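Geranyltranstransferase (Staphylococcus aureus, PDB 1RTR) probably catalyses the condensation of geranyl pyrophosphate with isopentenyl pyrophosphate to give farnesyl pyrophosphate, a precursor in isoprenoid biosynthesis. Local coordinates at residues A[17-23]-A[34-39]; A[120-124]-A[137-142]; A[258-262]-A[285-289]; A[265-269]-A[281-285]. All coordinates share one frame; numbering follows the deposited sequence.

Contact 1 (A[17-23]-A[34-39]); sequences LSVAINK and MLYSLN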
loop_
_atom_site.group_PDB
_atom_site.type_symbol
_atom_site.label_atom_id
_atom_site.label_comp_id
_atom_site.label_asym_id
_atom_site.label_seq_id
_atom_site.Cartn_x
_atom_site.Cartn_y
_atom_site.Cartn_z
ATOM N N LEU A 17 -12.993 -3.545 13.712
ATOM C CA LEU A 17 -13.028 -2.911 12.400
ATOM C C LEU A 17 -13.922 -1.672 12.354
ATOM O O LEU A 17 -13.647 -0.751 11.591
ATOM C CB LEU A 17 -13.456 -3.905 11.318
ATOM C CG LEU A 17 -12.500 -5.023 10.891
ATOM C CD1 LEU A 17 -13.228 -5.970 9.954
ATOM C CD2 LEU A 17 -11.245 -4.493 10.221
ATOM N N SER A 18 -14.992 -1.657 13.155
ATOM C CA SER A 18 -15.930 -0.527 13.205
ATOM C C SER A 18 -15.293 0.730 13.800
ATOM O O SER A 18 -15.741 1.855 13.550
ATOM C CB SER A 18 -17.182 -0.894 14.013
ATOM O OG SER A 18 -16.910 -0.935 15.407
ATOM N N VAL A 19 -14.241 0.526 14.578
ATOM C CA VAL A 19 -13.597 1.605 15.296
ATOM C C VAL A 19 -12.092 1.687 14.954
ATOM O O VAL A 19 -11.297 2.192 15.741
ATOM C CB VAL A 19 -13.885 1.451 16.821
ATOM C CG1 VAL A 19 -12.917 0.459 17.485
ATOM C CG2 VAL A 19 -13.894 2.799 17.524
ATOM N N ALA A 20 -11.723 1.213 13.758
ATOM C CA ALA A 20 -10.312 1.099 13.340
ATOM C C ALA A 20 -9.786 2.329 12.601
ATOM O O ALA A 20 -8.582 2.489 12.435
ATOM C CB ALA A 20 -10.098 -0.158 12.493
ATOM N N ILE A 21 -10.702 3.175 12.146
ATOM C CA ILE A 21 -10.364 4.431 11.491
ATOM C C ILE A 21 -10.999 5.569 12.292
ATOM O O ILE A 21 -12.190 5.529 12.586
ATOM C CB ILE A 21 -10.863 4.444 10.007
ATOM C CG1 ILE A 21 -10.392 3.200 9.249
ATOM C CG2 ILE A 21 -10.431 5.717 9.277
ATOM C CD1 ILE A 21 -8.871 3.046 9.144
ATOM N N ASN A 22 -10.198 6.563 12.660
ATOM C CA ASN A 22 -10.706 7.716 13.405
ATOM C C ASN A 22 -11.300 8.767 12.479
ATOM O O ASN A 22 -10.824 8.960 11.352
ATOM C CB ASN A 22 -9.611 8.342 14.268
ATOM C CG ASN A 22 -9.281 7.506 15.485
ATOM O OD1 ASN A 22 -10.168 7.050 16.211
ATOM N ND2 ASN A 22 -7.995 7.300 15.717
ATOM N N LYS A 23 -12.335 9.448 12.974
ATOM C CA LYS A 23 -13.078 10.436 12.189
ATOM C C LYS A 23 -12.215 11.563 11.595
ATOM O O LYS A 23 -11.191 11.961 12.169
ATOM C CB LYS A 23 -14.254 11.003 13.006
ATOM C CG LYS A 23 -15.446 10.029 13.174
ATOM C CD LYS A 23 -15.742 9.213 11.891
ATOM C CE LYS A 23 -16.480 7.905 12.199
ATOM N NZ LYS A 23 -15.617 6.892 12.887
ATOM N N MET A 34 -14.076 4.694 3.726
ATOM C CA MET A 34 -13.231 3.609 4.222
ATOM C C MET A 34 -14.037 2.686 5.129
ATOM O O MET A 34 -14.082 1.471 4.914
ATOM C CB MET A 34 -12.006 4.156 4.985
ATOM C CG MET A 34 -10.898 4.782 4.111
ATOM S SD MET A 34 -9.773 5.927 4.993
ATOM C CE MET A 34 -8.758 4.801 5.840
ATOM N N LEU A 35 -14.679 3.284 6.134
ATOM C CA LEU A 35 -15.484 2.571 7.127
ATOM C C LEU A 35 -16.688 1.857 6.523
ATOM O O LEU A 35 -17.031 0.749 6.938
ATOM C CB LEU A 35 -15.950 3.538 8.215
ATOM C CG LEU A 35 -15.328 3.452 9.611
ATOM C CD1 LEU A 35 -14.277 2.338 9.781
ATOM C CD2 LEU A 35 -14.744 4.804 9.988
ATOM N N TYR A 36 -17.322 2.492 5.545
ATOM C CA TYR A 36 -18.460 1.891 4.851
ATOM C C TYR A 36 -18.138 0.490 4.320
ATOM O O TYR A 36 -18.863 -0.463 4.627
ATOM C CB TYR A 36 -18.971 2.802 3.721
ATOM C CG TYR A 36 -20.153 2.245 2.952
ATOM C CD1 TYR A 36 -21.440 2.232 3.506
ATOM C CD2 TYR A 36 -19.983 1.724 1.667
ATOM C CE1 TYR A 36 -22.527 1.718 2.798
ATOM C CE2 TYR A 36 -21.069 1.209 0.944
ATOM C CZ TYR A 36 -22.335 1.207 1.517
ATOM O OH TYR A 36 -23.390 0.692 0.789
ATOM N N SER A 37 -17.063 0.373 3.534
ATOM C CA SER A 37 -16.649 -0.915 2.970
ATOM C C SER A 37 -16.070 -1.859 4.023
ATOM O O SER A 37 -16.291 -3.064 3.977
ATOM C CB SER A 37 -15.641 -0.715 1.844
ATOM O OG SER A 37 -16.179 0.078 0.810
ATOM N N LEU A 38 -15.326 -1.299 4.968
ATOM C CA LEU A 38 -14.742 -2.068 6.055
ATOM C C LEU A 38 -15.817 -2.765 6.882
ATOM O O LEU A 38 -15.591 -3.863 7.396
ATOM C CB LEU A 38 -13.880 -1.161 6.939
ATOM C CG LEU A 38 -12.577 -1.678 7.558
ATOM C CD1 LEU A 38 -11.683 -2.419 6.553
ATOM C CD2 LEU A 38 -11.830 -0.513 8.196
ATOM N N ASN A 39 -16.983 -2.126 6.996
ATOM C CA ASN A 39 -18.116 -2.672 7.750
ATOM C C ASN A 39 -19.169 -3.386 6.899
ATOM O O ASN A 39 -20.149 -3.894 7.444
ATOM C CB ASN A 39 -18.798 -1.581 8.578
ATOM C CG ASN A 39 -17.925 -1.068 9.691
ATOM O OD1 ASN A 39 -17.772 0.140 9.861
ATOM N ND2 ASN A 39 -17.341 -1.980 10.459
#
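The carbonyl oxygen of L17 lies against two leucine methyl groups of the other segment. L17 O is 3.6 Å from CD1 of L35 and 3.9 Å from CD2 of L38. Both segments belong to the mainly helical polyprenyl synthetase fold. Helix 6-18 and the loop that follows it pack here on the C-terminal half of helix 30-38. No hydrogen bond crosses the contact, which is mainly apolar. The side chains of L17 and L38 cross at about a right angle, with L17 CD2 4.1 Å from L38 CG. From the loop, the I21 side chain points toward helix 30-38. Its CG1 lies beside the backbone N (chi1 -52°), which carries CD1 to 3.7 Å from M34 CE, the methyl at the end of the thioether. I21 and L35 lie side by side, heading opposite ways, with I21 CB 3.9 Å from L35 CD2. S18 OG turns back to bond N15 O in its own helix. M34 also reaches A114 and L115 of helix 105-124, and both I21 and M34 pack on H147 of the second subunit. At the outer margin, K23 starts away from the helix, but its bent chain returns. There K23 NZ lies 3.7 Å from L35 CD2.

Contact 2 (A[120-124]-A[137-142]); sequences FELIS and VLQRLS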
loop_
_atom_site.group_PDB
_atom_site.type_symbol
_atom_site.label_atom_id
_atom_site.label_comp_id
_atom_site.label_asym_id
_atom_site.label_seq_id
_atom_site.Cartn_x
_atom_site.Cartn_y
_atom_site.Cartn_z
ATOM N N PHE A 120 -0.392 -1.138 6.497
ATOM C CA PHE A 120 1.032 -1.105 6.815
ATOM C C PHE A 120 1.347 -0.294 8.069
ATOM O O PHE A 120 2.196 -0.687 8.876
ATOM C CB PHE A 120 1.832 -0.649 5.600
ATOM C CG PHE A 120 1.808 -1.646 4.488
ATOM C CD1 PHE A 120 2.548 -2.821 4.579
ATOM C CD2 PHE A 120 1.012 -1.447 3.378
ATOM C CE1 PHE A 120 2.514 -3.767 3.569
ATOM C CE2 PHE A 120 0.968 -2.392 2.367
ATOM C CZ PHE A 120 1.723 -3.559 2.460
ATOM N N GLU A 121 0.644 0.823 8.243
ATOM C CA GLU A 121 0.747 1.616 9.462
ATOM C C GLU A 121 0.413 0.785 10.683
ATOM O O GLU A 121 1.120 0.841 11.685
ATOM C CB GLU A 121 -0.193 2.815 9.391
ATOM C CG GLU A 121 0.262 4.000 10.216
ATOM C CD GLU A 121 -0.715 4.341 11.322
ATOM O OE1 GLU A 121 -0.991 3.434 12.150
ATOM O OE2 GLU A 121 -1.205 5.514 11.358
ATOM N N LEU A 122 -0.663 0.013 10.585
ATOM C CA LEU A 122 -1.166 -0.789 11.696
ATOM C C LEU A 122 -0.178 -1.839 12.195
ATOM O O LEU A 122 0.004 -1.988 13.403
ATOM C CB LEU A 122 -2.503 -1.434 11.323
ATOM C CG LEU A 122 -3.540 -1.603 12.441
ATOM C CD1 LEU A 122 -3.666 -0.361 13.349
ATOM C CD2 LEU A 122 -4.878 -1.963 11.841
ATOM N N ILE A 123 0.472 -2.557 11.279
ATOM C CA ILE A 123 1.429 -3.584 11.686
ATOM C C ILE A 123 2.664 -2.915 12.253
ATOM O O ILE A 123 3.165 -3.324 13.308
ATOM C CB ILE A 123 1.793 -4.553 10.519
ATOM C CG1 ILE A 123 0.643 -5.519 10.254
ATOM C CG2 ILE A 123 3.090 -5.331 10.826
ATOM C CD1 ILE A 123 0.564 -5.981 8.845
ATOM N N SER A 124 3.136 -1.883 11.556
ATOM C CA SER A 124 4.356 -1.182 11.951
ATOM C C SER A 124 4.227 -0.492 13.315
ATOM O O SER A 124 5.237 -0.209 13.965
ATOM C CB SER A 124 4.788 -0.189 10.872
ATOM O OG SER A 124 3.903 0.909 10.798
ATOM N N VAL A 137 6.303 -9.855 9.176
ATOM C CA VAL A 137 4.907 -9.721 8.787
ATOM C C VAL A 137 4.739 -8.735 7.624
ATOM O O VAL A 137 4.062 -9.042 6.635
ATOM C CB VAL A 137 4.017 -9.315 9.989
ATOM C CG1 VAL A 137 2.562 -9.161 9.561
ATOM C CG2 VAL A 137 4.100 -10.355 11.075
ATOM N N LEU A 138 5.351 -7.556 7.748
ATOM C CA LEU A 138 5.233 -6.507 6.726
ATOM C C LEU A 138 5.788 -6.977 5.387
ATOM O O LEU A 138 5.144 -6.816 4.349
ATOM C CB LEU A 138 5.962 -5.230 7.162
ATOM C CG LEU A 138 5.210 -4.308 8.113
ATOM C CD1 LEU A 138 6.188 -3.503 8.957
ATOM C CD2 LEU A 138 4.270 -3.371 7.372
ATOM N N GLN A 139 6.983 -7.563 5.428
ATOM C CA GLN A 139 7.620 -8.127 4.249
ATOM C C GLN A 139 6.695 -9.114 3.573
ATOM O O GLN A 139 6.477 -9.042 2.365
ATOM C CB GLN A 139 8.923 -8.827 4.625
ATOM C CG GLN A 139 9.969 -8.777 3.534
ATOM C CD GLN A 139 11.298 -9.355 3.980
ATOM O OE1 GLN A 139 12.098 -9.774 3.141
ATOM N NE2 GLN A 139 11.543 -9.386 5.302
ATOM N N ARG A 140 6.135 -10.017 4.366
ATOM C CA ARG A 140 5.247 -11.039 3.848
ATOM C C ARG A 140 3.953 -10.460 3.290
ATOM O O ARG A 140 3.484 -10.878 2.225
ATOM C CB ARG A 140 4.978 -12.083 4.924
ATOM C CG ARG A 140 4.368 -13.361 4.408
ATOM C CD ARG A 140 3.998 -14.339 5.502
ATOM N NE ARG A 140 5.180 -14.894 6.163
ATOM C CZ ARG A 140 5.920 -15.877 5.667
ATOM N NH1 ARG A 140 6.970 -16.312 6.347
ATOM N NH2 ARG A 140 5.598 -16.430 4.495
ATOM N N LEU A 141 3.369 -9.494 3.989
ATOM C CA LEU A 141 2.175 -8.831 3.473
ATOM C C LEU A 141 2.439 -8.135 2.124
ATOM O O LEU A 141 1.620 -8.212 1.212
ATOM C CB LEU A 141 1.608 -7.844 4.505
ATOM C CG LEU A 141 0.178 -7.328 4.290
ATOM C CD1 LEU A 141 -0.784 -8.462 3.923
ATOM C CD2 LEU A 141 -0.320 -6.569 5.517
ATOM N N SER A 142 3.576 -7.462 1.999
ATOM C CA SER A 142 3.847 -6.698 0.786
ATOM C C SER A 142 4.083 -7.598 -0.432
ATOM O O SER A 142 3.630 -7.271 -1.533
ATOM C CB SER A 142 5.009 -5.726 0.991
ATOM O OG SER A 142 6.201 -6.423 1.305
#
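L138 meets both F120 and I123, and these three side chains form the middle of the contact. L138 CD2 abuts the edge of the F120 ring, near its plane, 3.3 Å from F120 CD1. The other methyl, L138 CD1, reaches S124 CB at 4.1 Å. I123 and L138 overlap along their lengths but run in reverse senses, with I123 CG2 3.6 Å from L138 CG. I123 CG2 is anti to the backbone N, while CG1 lies beside that N (chi1 -75°). CG2 therefore lies mainly on L138 and also borders V137. The chain through CG1 carries CD1 to 3.5 Å from L141 CD2 and 3.8 Å from V137 CG1. The far part of the F120 ring approaches S142, with CE1 4.1 Å from S142 CB. The S142 hydroxyl is directed to its own helix, where OG donates to Q139 O at 2.8 Å. Beyond this shell, the two segments form part of a helical hairpin of the polyprenyl synthetase fold. They run nearly antiparallel, at 159°, with axes 10.3 Å apart. All seven touching residues are buried. A70 of helix 65-83 touches I123, and F184 of helix 179-193 packs on V137 and L141. F120 stacks on F120 of the second subunit. L138 and S142 also pack on S124 and E121 of that chain, so both helices line the dimer interface.

Contact 3 (A[258-262]-A[285-289]); sequences LTYHR and VDLFY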
loop_
_atom_site.group_PDB
_atom_site.type_symbol
_atom_site.label_atom_id
_atom_site.label_comp_id
_atom_site.label_asym_id
_atom_site.label_seq_id
_atom_site.Cartn_x
_atom_site.Cartn_y
_atom_site.Cartn_z
ATOM N N LEU A 258 -11.123 -30.646 -5.942
ATOM C CA LEU A 258 -11.482 -30.251 -4.593
ATOM C C LEU A 258 -11.000 -31.274 -3.592
ATOM O O LEU A 258 -10.256 -30.936 -2.665
ATOM C CB LEU A 258 -12.997 -30.065 -4.466
ATOM C CG LEU A 258 -13.560 -29.503 -3.147
ATOM C CD1 LEU A 258 -12.654 -28.443 -2.485
ATOM C CD2 LEU A 258 -14.941 -28.932 -3.388
ATOM N N THR A 259 -11.406 -32.526 -3.787
ATOM C CA THR A 259 -11.074 -33.606 -2.859
ATOM C C THR A 259 -9.575 -33.774 -2.721
ATOM O O THR A 259 -9.081 -34.003 -1.624
ATOM C CB THR A 259 -11.757 -34.928 -3.304
ATOM O OG1 THR A 259 -13.182 -34.777 -3.213
ATOM C CG2 THR A 259 -11.454 -36.077 -2.345
ATOM N N TYR A 260 -8.851 -33.656 -3.830
ATOM C CA TYR A 260 -7.395 -33.755 -3.800
ATOM C C TYR A 260 -6.749 -32.674 -2.891
ATOM O O TYR A 260 -5.828 -32.958 -2.122
ATOM C CB TYR A 260 -6.823 -33.690 -5.218
ATOM C CG TYR A 260 -5.387 -33.238 -5.234
ATOM C CD1 TYR A 260 -4.362 -34.103 -4.849
ATOM C CD2 TYR A 260 -5.055 -31.926 -5.581
ATOM C CE1 TYR A 260 -3.038 -33.678 -4.838
ATOM C CE2 TYR A 260 -3.738 -31.494 -5.569
ATOM C CZ TYR A 260 -2.738 -32.373 -5.195
ATOM O OH TYR A 260 -1.433 -31.954 -5.186
ATOM N N HIS A 261 -7.229 -31.440 -2.994
ATOM C CA HIS A 261 -6.740 -30.360 -2.147
ATOM C C HIS A 261 -7.154 -30.539 -0.678
ATOM O O HIS A 261 -6.331 -30.358 0.235
ATOM C CB HIS A 261 -7.200 -29.011 -2.700
ATOM C CG HIS A 261 -6.456 -28.597 -3.924
ATOM N ND1 HIS A 261 -5.079 -28.520 -3.961
ATOM C CD2 HIS A 261 -6.885 -28.284 -5.168
ATOM C CE1 HIS A 261 -4.695 -28.159 -5.172
ATOM N NE2 HIS A 261 -5.773 -28.011 -5.924
ATOM N N ARG A 262 -8.425 -30.907 -0.478
ATOM C CA ARG A 262 -8.953 -31.312 0.827
ATOM C C ARG A 262 -8.020 -32.338 1.451
ATOM O O ARG A 262 -7.583 -32.171 2.579
ATOM C CB ARG A 262 -10.368 -31.892 0.661
ATOM C CG ARG A 262 -11.122 -32.314 1.938
ATOM C CD ARG A 262 -10.410 -33.370 2.781
ATOM N NE ARG A 262 -11.108 -34.659 2.875
ATOM C CZ ARG A 262 -12.151 -34.902 3.662
ATOM N NH1 ARG A 262 -12.681 -36.111 3.687
ATOM N NH2 ARG A 262 -12.668 -33.941 4.423
ATOM N N VAL A 285 -10.723 -26.421 7.060
ATOM C CA VAL A 285 -10.690 -27.303 5.890
ATOM C C VAL A 285 -12.083 -27.840 5.580
ATOM O O VAL A 285 -12.516 -27.816 4.426
ATOM C CB VAL A 285 -9.748 -28.511 6.078
ATOM C CG1 VAL A 285 -9.817 -29.440 4.862
ATOM C CG2 VAL A 285 -8.325 -28.061 6.314
ATOM N N ASP A 286 -12.783 -28.304 6.614
ATOM C CA ASP A 286 -14.110 -28.883 6.421
ATOM C C ASP A 286 -15.176 -27.856 6.047
ATOM O O ASP A 286 -16.132 -28.180 5.345
ATOM C CB ASP A 286 -14.530 -29.760 7.615
ATOM C CG ASP A 286 -13.952 -31.189 7.530
ATOM O OD1 ASP A 286 -13.772 -31.810 8.597
ATOM O OD2 ASP A 286 -13.645 -31.775 6.455
ATOM N N LEU A 287 -14.997 -26.616 6.489
ATOM C CA LEU A 287 -15.903 -25.530 6.105
ATOM C C LEU A 287 -15.717 -25.157 4.631
ATOM O O LEU A 287 -16.688 -24.895 3.922
ATOM C CB LEU A 287 -15.730 -24.308 7.019
ATOM C CG LEU A 287 -17.039 -23.842 7.679
ATOM C CD1 LEU A 287 -16.996 -23.918 9.217
ATOM C CD2 LEU A 287 -17.437 -22.447 7.205
ATOM N N PHE A 288 -14.464 -25.153 4.183
ATOM C CA PHE A 288 -14.126 -24.928 2.778
ATOM C C PHE A 288 -14.617 -26.098 1.918
ATOM O O PHE A 288 -14.984 -25.912 0.756
ATOM C CB PHE A 288 -12.604 -24.785 2.610
ATOM C CG PHE A 288 -12.067 -23.394 2.861
ATOM C CD1 PHE A 288 -11.005 -22.907 2.098
ATOM C CD2 PHE A 288 -12.596 -22.579 3.867
ATOM C CE1 PHE A 288 -10.486 -21.626 2.320
ATOM C CE2 PHE A 288 -12.085 -21.303 4.097
ATOM C CZ PHE A 288 -11.025 -20.826 3.321
ATOM N N TYR A 289 -14.608 -27.301 2.496
ATOM C CA TYR A 289 -15.024 -28.508 1.782
ATOM C C TYR A 289 -16.536 -28.680 1.680
ATOM O O TYR A 289 -17.046 -29.036 0.614
ATOM C CB TYR A 289 -14.410 -29.754 2.410
ATOM C CG TYR A 289 -14.473 -30.964 1.511
ATOM C CD1 TYR A 289 -13.804 -30.985 0.289
ATOM C CD2 TYR A 289 -15.215 -32.083 1.872
ATOM C CE1 TYR A 289 -13.863 -32.097 -0.545
ATOM C CE2 TYR A 289 -15.282 -33.200 1.046
ATOM C CZ TYR A 289 -14.603 -33.201 -0.158
ATOM O OH TYR A 289 -14.660 -34.303 -0.975
#
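R262 and Y289 both extend from their backbones toward each other, with CG anti to the backbone N (chi1 -177° in R262, -164° in Y289). They join helix 245-270 to helix 279-289, whose segments here run almost antiparallel, near the C-terminal end of this mainly helical fold. The R262 chain bends at chi2 and chi3, so it lies over one face of the Y289 ring instead of running past it. CG makes a CH-pi contact, 3.6 Å from the ring centroid. The guanidinium follows in a cation-pi contact, with CZ 4.8 Å from the same centroid. Its plane is turned only 21° from that of the ring. At its edge, NH2 forms a salt bridge to D286 OD2 at 3.1 Å. The charged group is therefore held both by the aromatic face and by the carboxylate. L258 adds an apolar contact, with its CG 3.7 Å from Y289 CE1. V285, one turn before Y289, packs on Y206 of helix 197-227. The outer end of the ring is fixed by a hydroxyl pair. T259 OG1, which also bonds E255 O in its own helix, lies near the ring plane and forms a hydrogen bond with Y289 OH at 2.7 Å.

Contact 4 (A[265-269]-A[281-285]); sequences AVDEL and LLEIV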
loop_
_atom_site.group_PDB
_atom_site.type_symbol
_atom_site.label_atom_id
_atom_site.label_comp_id
_atom_site.label_asym_id
_atom_site.label_seq_id
_atom_site.Cartn_x
_atom_site.Cartn_y
_atom_site.Cartn_z
ATOM N N ALA A 265 -4.464 -30.947 2.227
ATOM C CA ALA A 265 -4.578 -30.065 3.388
ATOM C C ALA A 265 -4.601 -30.893 4.667
ATOM O O ALA A 265 -3.697 -30.758 5.506
ATOM C CB ALA A 265 -5.825 -29.198 3.292
ATOM N N VAL A 266 -5.625 -31.753 4.786
ATOM C CA VAL A 266 -5.800 -32.687 5.911
ATOM C C VAL A 266 -4.538 -33.517 6.154
ATOM O O VAL A 266 -4.137 -33.721 7.296
ATOM C CB VAL A 266 -7.038 -33.614 5.699
ATOM C CG1 VAL A 266 -7.130 -34.715 6.763
ATOM C CG2 VAL A 266 -8.313 -32.810 5.695
ATOM N N ASP A 267 -3.908 -33.975 5.078
ATOM C CA ASP A 267 -2.653 -34.712 5.170
ATOM C C ASP A 267 -1.649 -33.864 5.919
ATOM O O ASP A 267 -1.093 -34.300 6.910
ATOM C CB ASP A 267 -2.126 -35.061 3.773
ATOM C CG ASP A 267 -1.136 -36.212 3.782
ATOM O OD1 ASP A 267 -0.531 -36.499 2.724
ATOM O OD2 ASP A 267 -0.902 -36.895 4.796
ATOM N N GLU A 268 -1.463 -32.627 5.459
ATOM C CA GLU A 268 -0.426 -31.722 5.979
ATOM C C GLU A 268 -0.545 -31.414 7.478
ATOM O O GLU A 268 0.457 -31.361 8.194
ATOM C CB GLU A 268 -0.380 -30.430 5.153
ATOM C CG GLU A 268 0.425 -30.551 3.865
ATOM C CD GLU A 268 1.885 -30.926 4.093
ATOM O OE1 GLU A 268 2.596 -31.229 3.095
ATOM O OE2 GLU A 268 2.325 -30.914 5.272
ATOM N N LEU A 269 -1.778 -31.231 7.935
ATOM C CA LEU A 269 -2.064 -31.096 9.354
ATOM C C LEU A 269 -1.594 -32.294 10.181
ATOM O O LEU A 269 -0.979 -32.097 11.234
ATOM C CB LEU A 269 -3.549 -30.816 9.581
ATOM C CG LEU A 269 -4.047 -29.473 9.034
ATOM C CD1 LEU A 269 -5.529 -29.314 9.278
ATOM C CD2 LEU A 269 -3.270 -28.284 9.609
ATOM N N LEU A 281 -7.724 -25.629 12.512
ATOM C CA LEU A 281 -7.300 -25.646 11.124
ATOM C C LEU A 281 -8.115 -26.696 10.356
ATOM O O LEU A 281 -8.738 -26.386 9.331
ATOM C CB LEU A 281 -5.795 -25.928 11.041
ATOM C CG LEU A 281 -4.766 -24.784 11.084
ATOM C CD1 LEU A 281 -5.317 -23.460 11.610
ATOM C CD2 LEU A 281 -3.556 -25.202 11.885
ATOM N N LEU A 282 -8.142 -27.918 10.895
ATOM C CA LEU A 282 -8.914 -29.027 10.344
ATOM C C LEU A 282 -10.379 -28.664 10.198
ATOM O O LEU A 282 -11.020 -29.057 9.225
ATOM C CB LEU A 282 -8.747 -30.280 11.215
ATOM C CG LEU A 282 -9.100 -31.693 10.717
ATOM C CD1 LEU A 282 -10.477 -32.132 11.235
ATOM C CD2 LEU A 282 -9.027 -31.847 9.188
ATOM N N GLU A 283 -10.905 -27.898 11.147
ATOM C CA GLU A 283 -12.292 -27.442 11.067
ATOM C C GLU A 283 -12.521 -26.468 9.908
ATOM O O GLU A 283 -13.584 -26.488 9.289
ATOM C CB GLU A 283 -12.727 -26.808 12.386
ATOM C CG GLU A 283 -14.031 -27.344 12.965
ATOM C CD GLU A 283 -14.083 -27.205 14.480
ATOM O OE1 GLU A 283 -14.226 -28.242 15.181
ATOM O OE2 GLU A 283 -13.967 -26.052 14.972
ATOM N N ILE A 284 -11.530 -25.618 9.624
ATOM C CA ILE A 284 -11.623 -24.675 8.506
ATOM C C ILE A 284 -11.580 -25.404 7.161
ATOM O O ILE A 284 -12.327 -25.053 6.245
ATOM C CB ILE A 284 -10.543 -23.554 8.605
ATOM C CG1 ILE A 284 -11.042 -22.418 9.492
ATOM C CG2 ILE A 284 -10.166 -22.978 7.225
ATOM C CD1 ILE A 284 -10.005 -21.948 10.468
ATOM N N VAL A 285 -10.723 -26.421 7.060
ATOM C CA VAL A 285 -10.690 -27.303 5.890
ATOM C C VAL A 285 -12.083 -27.840 5.580
ATOM O O VAL A 285 -12.516 -27.816 4.426
ATOM C CB VAL A 285 -9.748 -28.511 6.078
ATOM C CG1 VAL A 285 -9.817 -29.440 4.862
ATOM C CG2 VAL A 285 -8.325 -28.061 6.314
#
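L269 fits against L281 and L282, and it has more area buried here than any other residue of the two segments. Its CD2 packs on the L281 side chain, 3.7 Å from L281 CB. CD1 sits between L281 CB, the backbone of L282 and V285. It is 3.4 Å from L282 N and 3.9 Å from L282 CB. The L269 CG lies beside its own backbone N (chi1 -65°), and with chi2 extended the two methyls are sent across to L281 and L282. V285 is second in buried area. Here its CG2 turns to A265, and the distance to A265 CB is 4.1 Å. The other branch, CG1, reaches V266 CG2 at 3.8 Å, and these two valines are roughly perpendicular. L282 comes third. Its CG is anti to the backbone N (chi1 -163°), which carries CD2 across to 3.7 Å from V266 CG2. V266 CG2 thus touches both L282 and V285. No hydrogen bond passes between the segments, so the contact is plain apolar packing within a helical hairpin of the polyprenyl synthetase fold. The axes of the two short segments are 10.1 Å apart and almost antiparallel, at 174°. This part of the helix pair lies close to the link between the two helices. Y206 of helix 197-227 touches L269, and its hydroxyl bonds L281 O. L281 also touches T53 and S56 of helix 45-56, which places helix 279-289 against helices 45-56, 197-227 and 245-270.

How the contacts relate
Contacts 3 and 4 are two levels of one antiparallel helix pair, 245-270 with 279-289. Their centres are 8 Å apart and they share V285. Contact 4 is apolar and more buried, while contact 3 adds polar links. Contacts 1 and 2 lie elsewhere, with centres 19 Å apart and nearest atoms about 6 Å apart. Both touch the second subunit, which contacts 3 and 4 do not. The centre of contact 1 is 33 Å from that of contact 3, on the opposite side of the chain's centre. None of the four includes the aspartate-rich motifs that bind diphosphate through magnesium in this family, so all four are best read as structural packing.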